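PDB 4NH0: ESX secretion system protein EccC, which serves as the multidomain ATPase of a type VII (ESX) secretion system, which exports proteins such as EsxA and EsxB, and might be its translocase subunit. Local coordinates for residues A[341-346]-A[423-428]; A[311-316]-A[457-462]; A[320-325]-A[347-352]; A[368-373]-A[431-436]. All blocks are in the same frame, centred on the assembly; numbering follows the deposited sequence.

Contact 1: residues A[341-346]-A[423-428]; sequences LVDFKG and LDEFSE
Asp343 and Asp424 both hold CG anti to the backbone N (chi1 -162° and -159°). The two side chains therefore run side by side in the same direction, with carboxylate planes only 14° apart. Asp343 OD2 lies 4.0 Å from Asp424 OD2. Val342 and Leu423 pack on the other face of the sheet, Val342 CG1 against Leu423 CG at 3.8 Å. The strands are parallel neighbours. Asp424 N donates to Val342 O at 2.7 Å, and Phe344 N donates to Asp424 O over a longer 3.3 Å. Just past the strand, Asp343 OD1 takes the backbone N of Lys345 from above the carboxylate plane, which makes an Asx turn. Phe344 lays CB near Glu425 O at 3.5 Å, and its ring reaches the backbone O of Glu428. Lys345, bent at chi3, passes CG by Glu425 CG and brings NZ to 3.9 Å from Glu428 OE1, a long salt bridge. The strand ends at Asp424 and Glu425, the inferred active-site residue, follows it; the pair fits the acidic end of a Walker B motif. Asp424 OD2 forms a salt bridge with Lys317 of the predicted ATP site. That lysine probably eases the closeness of the Asp343 and Asp424 carboxylates.

Contact 2: residues A[311-316]-A[457-462]; sequences GATGSG and ASQRLE. With SO4 (sulfate ion), chain C.
Gly311 N donates to Ser458 O at 3.2 Å, with the nitrogen nearly in line with the C=O bond. Beside it the backbones press close through carbon: Gln459 CA sits 3.3 Å from Gly311 O, and Ala312 CA lies 3.4 Å from Gln459 O. Gln459 holds CG anti to its own N (chi1 180°) and stays extended to chi2. Its amide thus reaches Thr313, with Thr313 OG1 3.2 Å from Gln459 OE1. An alanine at Gln459 would remove this amide and is likely to leave the Thr313 hydroxyl without its side-chain neighbour across the contact. Further out, a type II turn runs from Ala312 to Ser315, and Ser315 N bonds back to Ala312 O. Ser458 OG donates to Arg460 O at 2.6 Å and ties down the bend after the strand. Gln459 N makes a weak hydrogen bond to Glu425 OE1. The loop also curls round a sulfate ion. Gly314 N donates to sulfate O1 at 2.7 Å, and Gly316 N makes a weak bond to O4. Lys317 N and Ser318 N also bond to the sulfate. The loop between strand 306-310 and helix 317-329 is the P-loop, or Walker A motif, of the predicted first ATP site, and the sulfate probably sits where a nucleotide phosphate would bind.

Contact 3: residues A[320-325]-A[347-352]; sequences LLRTLV and GATFLG
Arg322 and Phe350 mark the closest approach of the two backbones, with CA atoms 6.7 Å apart. Residues 320-325 are regular helix, with Leu324 N bonded to Leu320 O and Val325 N to Leu321 O. Residues 347-352 form a loop with a type I turn from Ala348 to Leu351, whose Leu351 N to Ala348 O bond is weak. Carbonyl oxygens of this loop face the Arg322 side chain. Arg322 NH1 donates to Thr349 O at 2.6 Å. The bond is not straight, at 132° about the hydrogen. NH1 stands above the carbonyl plane, while the oxygen is tilted 26° out of the guanidinium plane. Arg322 CG already lies 3.1 Å from Thr349 O, and the bend at chi3 (60°) turns the guanidinium back to the same oxygen. Leu351 O lies at the edge of the guanidinium, in its plane, 3.6 Å from Arg322 NH1. Phe576 makes a cation-pi contact with the same arginine. The helix is the one that follows the P-loop, and the loop joins neighbouring parallel strands 337-343 and 359-364 of the P-loop NTPase sheet. Thr349 CG2 is anti to its backbone N and faces the helix. Thr349 CG2 lies 4.0 Å from Leu321 CB and 4.1 Å from Arg322 CG. Thr349 CG2 also sits 3.9 Å above the plane of the Phe350 ring, over its centre, covering one face. On the other branch, Thr349 OG1 hydrogen-bonds to Ser318 OG of the predicted ATP site. Leu321 continues inward onto Val422 and Ala457, and Phe350 packs on Leu341 and Val422.

Contact 4: residues A[368-373]-A[431-436]; sequences EELPLV and SAKPDF
Lys433 takes part in this contact mainly through its hydrocarbon chain. It is bent at chi2 and chi3, and the folded chain lays Lys433 CD 4.0 Å from Val373 CB and 4.2 Å from Leu370 CG. CD also comes near the backbone O of Leu370. The charged end belongs to another partner: NZ forms a salt bridge with Asp374, the next residue of helix 371-394. On one flank of the lysine, Leu370 CD1 meets Ala432 CB at 4.3 Å. On the other, Val373 meets Phe436. Val373 holds CG1 anti to its backbone N (chi1 175°), which carries that methyl to Phe436 CD1 at 3.6 Å. The methyl approaches the ring obliquely. Phe436 CE1 also lies 3.6 Å from the backbone O of Val373. Beyond the contact, Phe440 packs edge-to-face with the Phe436 ring. Replacing Phe436 by alanine takes away the ring, which is likely to open a gap beside Val373 CG1 and leave Phe440 without its edge-to-face partner. The contact joins the N-terminal part of helix 371-394 and the turn before it to the link between helices 427-430 and 437-450. Phe436 N bonds to Lys433 O within the short 3-10 turn that leads into the second of these helices. The cross-segment contacts are apolar; the lysine contributes carbon here and spends its charge on Asp374.

All four contacts lie within the first FtsK domain. Contact 1 is the buried one. The other three are partly buried. Contacts 1 and 2 share one sheet, through neighbouring strands 418-424 and 452-458, and Leu423 O probably bonds to Ala457 N between them. Contact 3 covers the sheet with helix 317-329, where Leu321 CD1 reaches both Asp424 and Ala457. Contact 4 touches contact 1 through Phe436 and Ala432 but stays about 8 Å from contact 2 and about 9 Å from contact 3, nearest atoms. The chemistry follows place: carboxylates and strand bonds in contact 1, amides round an anion in contact 2, an arginine on a loop carbonyl beside methyl packing in contact 3, and apolar packing in contact 4.

Contact 1: residues A[341-346]-A[423-428]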
loop_
_atom_site.group_PDB
_atom_site.type_symbol
_atom_site.label_atom_id
_atom_site.label_comp_id
_atom_site.label_asym_id
_atom_site.label_seq_id
_atom_site.Cartn_x
_atom_site.Cartn_y
_atom_site.Cartn_z
ATOM N N LEU A 341 30.860 -18.804 7.387
ATOM C CA LEU A 341 31.385 -19.429 6.183
ATOM C C LEU A 341 30.801 -18.788 4.932
ATOM O O LEU A 341 29.598 -18.861 4.687
ATOM C CB LEU A 341 31.097 -20.929 6.208
ATOM C CG LEU A 341 31.529 -21.600 7.514
ATOM C CD1 LEU A 341 31.154 -23.072 7.529
ATOM C CD2 LEU A 341 33.021 -21.419 7.738
ATOM N N VAL A 342 31.664 -18.156 4.142
ATOM C CA VAL A 342 31.224 -17.401 2.977
ATOM C C VAL A 342 31.902 -17.867 1.692
ATOM O O VAL A 342 33.123 -17.992 1.634
ATOM C CB VAL A 342 31.494 -15.895 3.159
ATOM C CG1 VAL A 342 31.014 -15.116 1.948
ATOM C CG2 VAL A 342 30.826 -15.385 4.425
ATOM N N ASP A 343 31.097 -18.125 0.666
ATOM C CA ASP A 343 31.614 -18.437 -0.661
ATOM C C ASP A 343 30.952 -17.522 -1.685
ATOM O O ASP A 343 29.729 -17.499 -1.805
ATOM C CB ASP A 343 31.369 -19.905 -1.013
ATOM C CG ASP A 343 32.241 -20.384 -2.161
ATOM O OD1 ASP A 343 32.754 -19.537 -2.920
ATOM O OD2 ASP A 343 32.413 -21.612 -2.303
ATOM N N PHE A 344 31.765 -16.766 -2.416
ATOM C CA PHE A 344 31.247 -15.810 -3.389
ATOM C C PHE A 344 30.526 -16.506 -4.537
ATOM O O PHE A 344 29.465 -16.062 -4.974
ATOM C CB PHE A 344 32.376 -14.937 -3.935
ATOM C CG PHE A 344 31.936 -13.986 -5.009
ATOM C CD1 PHE A 344 31.146 -12.892 -4.702
ATOM C CD2 PHE A 344 32.317 -14.182 -6.325
ATOM C CE1 PHE A 344 30.740 -12.015 -5.686
ATOM C CE2 PHE A 344 31.913 -13.307 -7.314
ATOM C CZ PHE A 344 31.124 -12.222 -6.993
ATOM N N LYS A 345 31.109 -17.597 -5.022
ATOM C CA LYS A 345 30.495 -18.373 -6.092
ATOM C C LYS A 345 29.798 -19.605 -5.519
ATOM O O LYS A 345 30.001 -19.958 -4.358
ATOM C CB LYS A 345 31.542 -18.776 -7.134
ATOM C CG LYS A 345 32.463 -17.632 -7.545
ATOM C CD LYS A 345 33.308 -17.986 -8.758
ATOM C CE LYS A 345 32.455 -18.558 -9.881
ATOM N NZ LYS A 345 33.231 -18.720 -11.141
ATOM N N GLY A 346 28.979 -20.259 -6.336
ATOM C CA GLY A 346 28.169 -21.376 -5.879
ATOM C C GLY A 346 28.942 -22.631 -5.517
ATOM O O GLY A 346 28.628 -23.720 -5.996
ATOM N N LEU A 423 36.076 -16.452 3.912
ATOM C CA LEU A 423 35.512 -15.935 2.673
ATOM C C LEU A 423 36.252 -16.509 1.470
ATOM O O LEU A 423 37.405 -16.162 1.217
ATOM C CB LEU A 423 35.568 -14.403 2.657
ATOM C CG LEU A 423 34.555 -13.644 1.794
ATOM C CD1 LEU A 423 34.508 -12.185 2.207
ATOM C CD2 LEU A 423 34.867 -13.756 0.310
ATOM N N ASP A 424 35.582 -17.388 0.733
ATOM C CA ASP A 424 36.169 -17.992 -0.455
ATOM C C ASP A 424 35.930 -17.111 -1.677
ATOM O O ASP A 424 34.929 -16.398 -1.745
ATOM C CB ASP A 424 35.594 -19.391 -0.688
ATOM C CG ASP A 424 36.491 -20.257 -1.553
ATOM O OD1 ASP A 424 37.360 -19.705 -2.259
ATOM O OD2 ASP A 424 36.324 -21.494 -1.529
ATOM N N GLU A 425 36.858 -17.167 -2.628
ATOM C CA GLU A 425 36.766 -16.414 -3.878
ATOM C C GLU A 425 36.622 -14.913 -3.652
ATOM O O GLU A 425 35.822 -14.254 -4.314
ATOM C CB GLU A 425 35.594 -16.921 -4.722
ATOM C CG GLU A 425 35.745 -18.356 -5.184
ATOM C CD GLU A 425 37.003 -18.573 -5.995
ATOM O OE1 GLU A 425 37.509 -19.714 -6.006
ATOM O OE2 GLU A 425 37.487 -17.605 -6.619
ATOM N N PHE A 426 37.403 -14.376 -2.721
ATOM C CA PHE A 426 37.349 -12.951 -2.420
ATOM C C PHE A 426 37.941 -12.130 -3.559
ATOM O O PHE A 426 37.681 -10.932 -3.672
ATOM C CB PHE A 426 38.089 -12.649 -1.118
ATOM C CG PHE A 426 39.582 -12.637 -1.256
ATOM C CD1 PHE A 426 40.294 -13.821 -1.340
ATOM C CD2 PHE A 426 40.277 -11.440 -1.294
ATOM C CE1 PHE A 426 41.667 -13.810 -1.466
ATOM C CE2 PHE A 426 41.649 -11.423 -1.419
ATOM C CZ PHE A 426 42.345 -12.610 -1.503
ATOM N N SER A 427 38.741 -12.780 -4.398
ATOM C CA SER A 427 39.376 -12.111 -5.527
ATOM C C SER A 427 38.349 -11.660 -6.555
ATOM O O SER A 427 38.333 -10.498 -6.959
ATOM C CB SER A 427 40.405 -13.029 -6.184
ATOM O OG SER A 427 40.993 -12.412 -7.315
ATOM N N GLU A 428 37.490 -12.582 -6.978
ATOM C CA GLU A 428 36.455 -12.256 -7.952
ATOM C C GLU A 428 35.255 -11.603 -7.276
ATOM O O GLU A 428 34.269 -11.265 -7.930
ATOM C CB GLU A 428 36.024 -13.505 -8.723
ATOM C CG GLU A 428 36.436 -13.481 -10.189
ATOM C CD GLU A 428 35.999 -14.719 -10.944
ATOM O OE1 GLU A 428 35.546 -15.685 -10.297
ATOM O OE2 GLU A 428 36.109 -14.725 -12.189
#

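Contact 2: residues A[311-316]-A[457-462]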
loop_
_atom_site.group_PDB
_atom_site.type_symbol
_atom_site.label_atom_id
_atom_site.label_comp_id
_atom_site.label_asym_id
_atom_site.label_seq_id
_atom_site.Cartn_x
_atom_site.Cartn_y
_atom_site.Cartn_z
ATOM N N GLY A 311 44.802 -21.261 -4.055
ATOM C CA GLY A 311 44.917 -22.567 -4.672
ATOM C C GLY A 311 44.024 -22.694 -5.888
ATOM O O GLY A 311 42.808 -22.537 -5.796
ATOM N N ALA A 312 44.631 -22.981 -7.035
ATOM C CA ALA A 312 43.884 -23.146 -8.276
ATOM C C ALA A 312 43.011 -24.393 -8.222
ATOM O O ALA A 312 43.044 -25.146 -7.249
ATOM C CB ALA A 312 44.831 -23.211 -9.460
ATOM N N THR A 313 42.228 -24.608 -9.274
ATOM C CA THR A 313 41.326 -25.752 -9.334
ATOM C C THR A 313 42.096 -27.067 -9.344
ATOM O O THR A 313 42.961 -27.282 -10.191
ATOM C CB THR A 313 40.421 -25.690 -10.576
ATOM O OG1 THR A 313 39.626 -24.498 -10.531
ATOM C CG2 THR A 313 39.503 -26.901 -10.627
ATOM N N GLY A 314 41.781 -27.939 -8.393
ATOM C CA GLY A 314 42.421 -29.238 -8.309
ATOM C C GLY A 314 43.532 -29.285 -7.280
ATOM O O GLY A 314 44.197 -30.309 -7.121
ATOM N N SER A 315 43.737 -28.175 -6.579
ATOM C CA SER A 315 44.769 -28.103 -5.553
ATOM C C SER A 315 44.223 -28.531 -4.197
ATOM O O SER A 315 44.970 -28.665 -3.229
ATOM C CB SER A 315 45.342 -26.689 -5.466
ATOM O OG SER A 315 44.322 -25.743 -5.199
ATOM N N GLY A 316 42.912 -28.745 -4.132
ATOM C CA GLY A 316 42.270 -29.175 -2.905
ATOM C C GLY A 316 41.962 -28.026 -1.967
ATOM O O GLY A 316 41.852 -28.218 -0.757
ATOM N N ALA A 457 40.264 -16.673 1.012
ATOM C CA ALA A 457 40.648 -17.751 0.112
ATOM C C ALA A 457 40.167 -17.472 -1.305
ATOM O O ALA A 457 39.056 -16.988 -1.508
ATOM C CB ALA A 457 40.099 -19.076 0.607
ATOM N N SER A 458 41.011 -17.780 -2.283
ATOM C CA SER A 458 40.648 -17.588 -3.680
ATOM C C SER A 458 41.279 -18.639 -4.579
ATOM O O SER A 458 42.342 -19.177 -4.274
ATOM C CB SER A 458 41.056 -16.195 -4.157
ATOM O OG SER A 458 40.878 -16.079 -5.557
ATOM N N GLN A 459 40.610 -18.922 -5.690
ATOM C CA GLN A 459 41.141 -19.825 -6.699
ATOM C C GLN A 459 42.372 -19.216 -7.353
ATOM O O GLN A 459 43.366 -19.899 -7.591
ATOM C CB GLN A 459 40.076 -20.134 -7.750
ATOM C CG GLN A 459 40.530 -21.060 -8.858
ATOM C CD GLN A 459 39.419 -21.360 -9.842
ATOM O OE1 GLN A 459 38.339 -21.809 -9.457
ATOM N NE2 GLN A 459 39.674 -21.106 -11.120
ATOM N N ARG A 460 42.298 -17.919 -7.634
ATOM C CA ARG A 460 43.407 -17.203 -8.250
ATOM C C ARG A 460 43.456 -15.749 -7.785
ATOM O O ARG A 460 42.427 -15.151 -7.474
ATOM C CB ARG A 460 43.306 -17.269 -9.776
ATOM C CG ARG A 460 44.432 -16.546 -10.483
ATOM C CD ARG A 460 44.458 -16.800 -11.969
ATOM N NE ARG A 460 43.721 -17.998 -12.347
ATOM C CZ ARG A 460 43.506 -18.362 -13.606
ATOM N NH1 ARG A 460 43.987 -17.621 -14.596
ATOM N NH2 ARG A 460 42.824 -19.466 -13.877
ATOM N N LEU A 461 44.661 -15.187 -7.749
ATOM C CA LEU A 461 44.883 -13.847 -7.221
ATOM C C LEU A 461 45.707 -12.967 -8.162
ATOM O O LEU A 461 46.523 -13.463 -8.938
ATOM C CB LEU A 461 45.584 -13.945 -5.867
ATOM C CG LEU A 461 45.535 -12.733 -4.942
ATOM C CD1 LEU A 461 44.116 -12.506 -4.465
ATOM C CD2 LEU A 461 46.477 -12.926 -3.765
ATOM N N GLU A 462 45.473 -11.659 -8.096
ATOM C CA GLU A 462 46.352 -10.675 -8.721
ATOM C C GLU A 462 46.775 -9.649 -7.664
ATOM O O GLU A 462 46.010 -9.335 -6.752
ATOM C CB GLU A 462 45.679 -9.990 -9.910
ATOM C CG GLU A 462 44.597 -10.814 -10.591
ATOM C CD GLU A 462 44.451 -10.469 -12.060
ATOM O OE1 GLU A 462 45.028 -9.448 -12.482
ATOM O OE2 GLU A 462 43.763 -11.214 -12.789
HETATM S S SO4 C . 39.928 -27.216 -5.450
HETATM O O1 SO4 C . 39.734 -28.018 -6.653
HETATM O O2 SO4 C . 39.309 -25.908 -5.632
HETATM O O3 SO4 C . 39.315 -27.896 -4.316
HETATM O O4 SO4 C . 41.356 -27.045 -5.203
#

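Contact 3: residues A[320-325]-A[347-352]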
loop_
_atom_site.group_PDB
_atom_site.type_symbol
_atom_site.label_atom_id
_atom_site.label_comp_id
_atom_site.label_asym_id
_atom_site.label_seq_id
_atom_site.Cartn_x
_atom_site.Cartn_y
_atom_site.Cartn_z
ATOM N N LEU A 320 40.739 -28.352 1.841
ATOM C CA LEU A 320 41.553 -27.795 2.915
ATOM C C LEU A 320 40.704 -26.965 3.868
ATOM O O LEU A 320 40.847 -27.063 5.086
ATOM C CB LEU A 320 42.688 -26.941 2.348
ATOM C CG LEU A 320 43.551 -26.235 3.395
ATOM C CD1 LEU A 320 44.174 -27.248 4.337
ATOM C CD2 LEU A 320 44.624 -25.385 2.736
ATOM N N LEU A 321 39.821 -26.147 3.304
ATOM C CA LEU A 321 38.955 -25.284 4.098
ATOM C C LEU A 321 37.996 -26.095 4.960
ATOM O O LEU A 321 37.676 -25.704 6.079
ATOM C CB LEU A 321 38.174 -24.333 3.190
ATOM C CG LEU A 321 39.018 -23.324 2.410
ATOM C CD1 LEU A 321 38.150 -22.494 1.480
ATOM C CD2 LEU A 321 39.793 -22.432 3.363
ATOM N N ARG A 322 37.540 -27.227 4.434
ATOM C CA ARG A 322 36.674 -28.123 5.187
ATOM C C ARG A 322 37.430 -28.728 6.361
ATOM O O ARG A 322 36.911 -28.811 7.472
ATOM C CB ARG A 322 36.131 -29.234 4.289
ATOM C CG ARG A 322 35.266 -28.743 3.148
ATOM C CD ARG A 322 34.861 -29.883 2.231
ATOM N NE ARG A 322 34.099 -30.909 2.935
ATOM C CZ ARG A 322 32.775 -30.915 3.043
ATOM N NH1 ARG A 322 32.058 -29.945 2.493
ATOM N NH2 ARG A 322 32.166 -31.891 3.700
ATOM N N THR A 323 38.663 -29.144 6.099
ATOM C CA THR A 323 39.494 -29.782 7.111
ATOM C C THR A 323 39.826 -28.821 8.246
ATOM O O THR A 323 39.790 -29.198 9.415
ATOM C CB THR A 323 40.800 -30.317 6.500
ATOM O OG1 THR A 323 40.496 -31.147 5.373
ATOM C CG2 THR A 323 41.578 -31.123 7.523
ATOM N N LEU A 324 40.146 -27.580 7.898
ATOM C CA LEU A 324 40.497 -26.575 8.895
ATOM C C LEU A 324 39.325 -26.262 9.815
ATOM O O LEU A 324 39.478 -26.215 11.033
ATOM C CB LEU A 324 40.983 -25.293 8.219
ATOM C CG LEU A 324 41.332 -24.149 9.173
ATOM C CD1 LEU A 324 42.389 -24.590 10.169
ATOM C CD2 LEU A 324 41.798 -22.925 8.406
ATOM N N VAL A 325 38.155 -26.047 9.223
ATOM C CA VAL A 325 36.957 -25.726 9.989
ATOM C C VAL A 325 36.534 -26.888 10.883
ATOM O O VAL A 325 36.285 -26.705 12.075
ATOM C CB VAL A 325 35.786 -25.348 9.063
ATOM C CG1 VAL A 325 34.490 -25.255 9.848
ATOM C CG2 VAL A 325 36.077 -24.037 8.353
ATOM N N GLY A 347 29.947 -22.482 -4.661
ATOM C CA GLY A 347 30.738 -23.613 -4.217
ATOM C C GLY A 347 30.068 -24.355 -3.079
ATOM O O GLY A 347 29.454 -23.746 -2.204
ATOM N N ALA A 348 30.180 -25.679 -3.095
ATOM C CA ALA A 348 29.614 -26.506 -2.039
ATOM C C ALA A 348 30.687 -26.885 -1.028
ATOM O O ALA A 348 30.720 -28.013 -0.535
ATOM C CB ALA A 348 28.969 -27.751 -2.625
ATOM N N THR A 349 31.564 -25.933 -0.728
ATOM C CA THR A 349 32.654 -26.154 0.212
ATOM C C THR A 349 32.127 -26.472 1.605
ATOM O O THR A 349 32.561 -27.431 2.240
ATOM C CB THR A 349 33.582 -24.926 0.297
ATOM O OG1 THR A 349 34.087 -24.614 -1.008
ATOM C CG2 THR A 349 34.748 -25.201 1.232
ATOM N N PHE A 350 31.178 -25.669 2.071
ATOM C CA PHE A 350 30.659 -25.813 3.423
ATOM C C PHE A 350 29.316 -26.535 3.443
ATOM O O PHE A 350 28.477 -26.278 4.304
ATOM C CB PHE A 350 30.526 -24.442 4.084
ATOM C CG PHE A 350 31.685 -23.527 3.809
ATOM C CD1 PHE A 350 32.878 -23.671 4.496
ATOM C CD2 PHE A 350 31.579 -22.523 2.862
ATOM C CE1 PHE A 350 33.944 -22.830 4.244
ATOM C CE2 PHE A 350 32.642 -21.679 2.606
ATOM C CZ PHE A 350 33.825 -21.833 3.299
ATOM N N LEU A 351 29.118 -27.442 2.492
ATOM C CA LEU A 351 27.876 -28.199 2.416
ATOM C C LEU A 351 27.838 -29.293 3.478
ATOM O O LEU A 351 28.565 -30.282 3.390
ATOM C CB LEU A 351 27.702 -28.810 1.024
ATOM C CG LEU A 351 26.425 -29.622 0.801
ATOM C CD1 LEU A 351 25.198 -28.795 1.147
ATOM C CD2 LEU A 351 26.350 -30.119 -0.634
ATOM N N GLY A 352 26.987 -29.106 4.480
ATOM C CA GLY A 352 26.862 -30.063 5.564
ATOM C C GLY A 352 27.261 -29.467 6.899
ATOM O O GLY A 352 27.137 -30.111 7.939
#

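Contact 4: residues A[368-373]-A[431-436]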
loop_
_atom_site.group_PDB
_atom_site.type_symbol
_atom_site.label_atom_id
_atom_site.label_comp_id
_atom_site.label_asym_id
_atom_site.label_seq_id
_atom_site.Cartn_x
_atom_site.Cartn_y
_atom_site.Cartn_z
ATOM N N GLU A 368 25.403 -14.233 -8.005
ATOM C CA GLU A 368 24.117 -14.067 -8.665
ATOM C C GLU A 368 23.363 -12.881 -8.078
ATOM O O GLU A 368 23.301 -11.816 -8.691
ATOM C CB GLU A 368 23.294 -15.350 -8.548
ATOM C CG GLU A 368 23.965 -16.550 -9.202
ATOM C CD GLU A 368 23.157 -17.823 -9.069
ATOM O OE1 GLU A 368 22.107 -17.797 -8.394
ATOM O OE2 GLU A 368 23.576 -18.854 -9.638
ATOM N N GLU A 369 22.793 -13.059 -6.892
ATOM C CA GLU A 369 22.163 -11.946 -6.194
ATOM C C GLU A 369 23.242 -11.016 -5.652
ATOM O O GLU A 369 23.557 -11.033 -4.465
ATOM C CB GLU A 369 21.256 -12.441 -5.067
ATOM C CG GLU A 369 19.776 -12.200 -5.326
ATOM C CD GLU A 369 18.895 -12.650 -4.178
ATOM O OE1 GLU A 369 18.930 -13.849 -3.834
ATOM O OE2 GLU A 369 18.167 -11.803 -3.620
ATOM N N LEU A 370 23.801 -10.208 -6.547
ATOM C CA LEU A 370 24.916 -9.320 -6.231
ATOM C C LEU A 370 24.677 -8.327 -5.080
ATOM O O LEU A 370 25.597 -8.072 -4.304
ATOM C CB LEU A 370 25.321 -8.546 -7.489
ATOM C CG LEU A 370 26.763 -8.039 -7.535
ATOM C CD1 LEU A 370 27.734 -9.208 -7.563
ATOM C CD2 LEU A 370 26.975 -7.132 -8.736
ATOM N N PRO A 371 23.462 -7.748 -4.965
ATOM C CA PRO A 371 23.271 -6.818 -3.843
ATOM C C PRO A 371 23.425 -7.449 -2.457
ATOM O O PRO A 371 23.589 -6.717 -1.483
ATOM C CB PRO A 371 21.835 -6.326 -4.043
ATOM C CG PRO A 371 21.600 -6.452 -5.495
ATOM C CD PRO A 371 22.323 -7.698 -5.901
ATOM N N LEU A 372 23.374 -8.775 -2.372
ATOM C CA LEU A 372 23.546 -9.464 -1.095
ATOM C C LEU A 372 24.921 -9.193 -0.494
ATOM O O LEU A 372 25.099 -9.265 0.722
ATOM C CB LEU A 372 23.337 -10.969 -1.258
ATOM C CG LEU A 372 21.888 -11.449 -1.350
ATOM C CD1 LEU A 372 21.831 -12.961 -1.470
ATOM C CD2 LEU A 372 21.101 -10.974 -0.142
ATOM N N VAL A 373 25.888 -8.891 -1.353
ATOM C CA VAL A 373 27.230 -8.538 -0.908
ATOM C C VAL A 373 27.184 -7.298 -0.024
ATOM O O VAL A 373 27.798 -7.257 1.042
ATOM C CB VAL A 373 28.172 -8.283 -2.100
ATOM C CG1 VAL A 373 29.527 -7.793 -1.616
ATOM C CG2 VAL A 373 28.322 -9.544 -2.938
ATOM N N SER A 431 36.561 -7.838 -7.524
ATOM C CA SER A 431 36.482 -7.420 -8.918
ATOM C C SER A 431 35.027 -7.210 -9.324
ATOM O O SER A 431 34.736 -6.799 -10.447
ATOM C CB SER A 431 37.149 -8.445 -9.835
ATOM O OG SER A 431 36.413 -9.654 -9.873
ATOM N N ALA A 432 34.118 -7.502 -8.399
ATOM C CA ALA A 432 32.699 -7.253 -8.604
ATOM C C ALA A 432 32.265 -6.021 -7.818
ATOM O O ALA A 432 31.696 -5.085 -8.377
ATOM C CB ALA A 432 31.879 -8.464 -8.196
ATOM N N LYS A 433 32.539 -6.031 -6.518
ATOM C CA LYS A 433 32.235 -4.891 -5.661
ATOM C C LYS A 433 33.479 -4.471 -4.883
ATOM O O LYS A 433 33.686 -4.906 -3.752
ATOM C CB LYS A 433 31.092 -5.225 -4.701
ATOM C CG LYS A 433 29.890 -5.873 -5.372
ATOM C CD LYS A 433 28.582 -5.335 -4.819
ATOM C CE LYS A 433 28.418 -3.859 -5.140
ATOM N NZ LYS A 433 27.105 -3.330 -4.679
ATOM N N PRO A 434 34.313 -3.615 -5.493
ATOM C CA PRO A 434 35.603 -3.191 -4.937
ATOM C C PRO A 434 35.487 -2.370 -3.656
ATOM O O PRO A 434 36.467 -2.251 -2.922
ATOM C CB PRO A 434 36.207 -2.348 -6.064
ATOM C CG PRO A 434 35.037 -1.869 -6.844
ATOM C CD PRO A 434 34.045 -2.988 -6.799
ATOM N N ASP A 435 34.311 -1.812 -3.390
ATOM C CA ASP A 435 34.101 -1.025 -2.179
ATOM C C ASP A 435 34.058 -1.915 -0.941
ATOM O O ASP A 435 34.099 -1.429 0.187
ATOM C CB ASP A 435 32.809 -0.213 -2.282
ATOM C CG ASP A 435 32.883 0.866 -3.342
ATOM O OD1 ASP A 435 33.465 1.936 -3.063
ATOM O OD2 ASP A 435 32.356 0.648 -4.453
ATOM N N PHE A 436 33.981 -3.223 -1.164
ATOM C CA PHE A 436 33.888 -4.192 -0.080
ATOM C C PHE A 436 35.209 -4.326 0.671
ATOM O O PHE A 436 35.245 -4.823 1.796
ATOM C CB PHE A 436 33.456 -5.552 -0.629
ATOM C CG PHE A 436 33.015 -6.520 0.426
ATOM C CD1 PHE A 436 31.730 -6.466 0.935
ATOM C CD2 PHE A 436 33.879 -7.491 0.900
ATOM C CE1 PHE A 436 31.316 -7.358 1.903
ATOM C CE2 PHE A 436 33.472 -8.384 1.869
ATOM C CZ PHE A 436 32.189 -8.319 2.368
#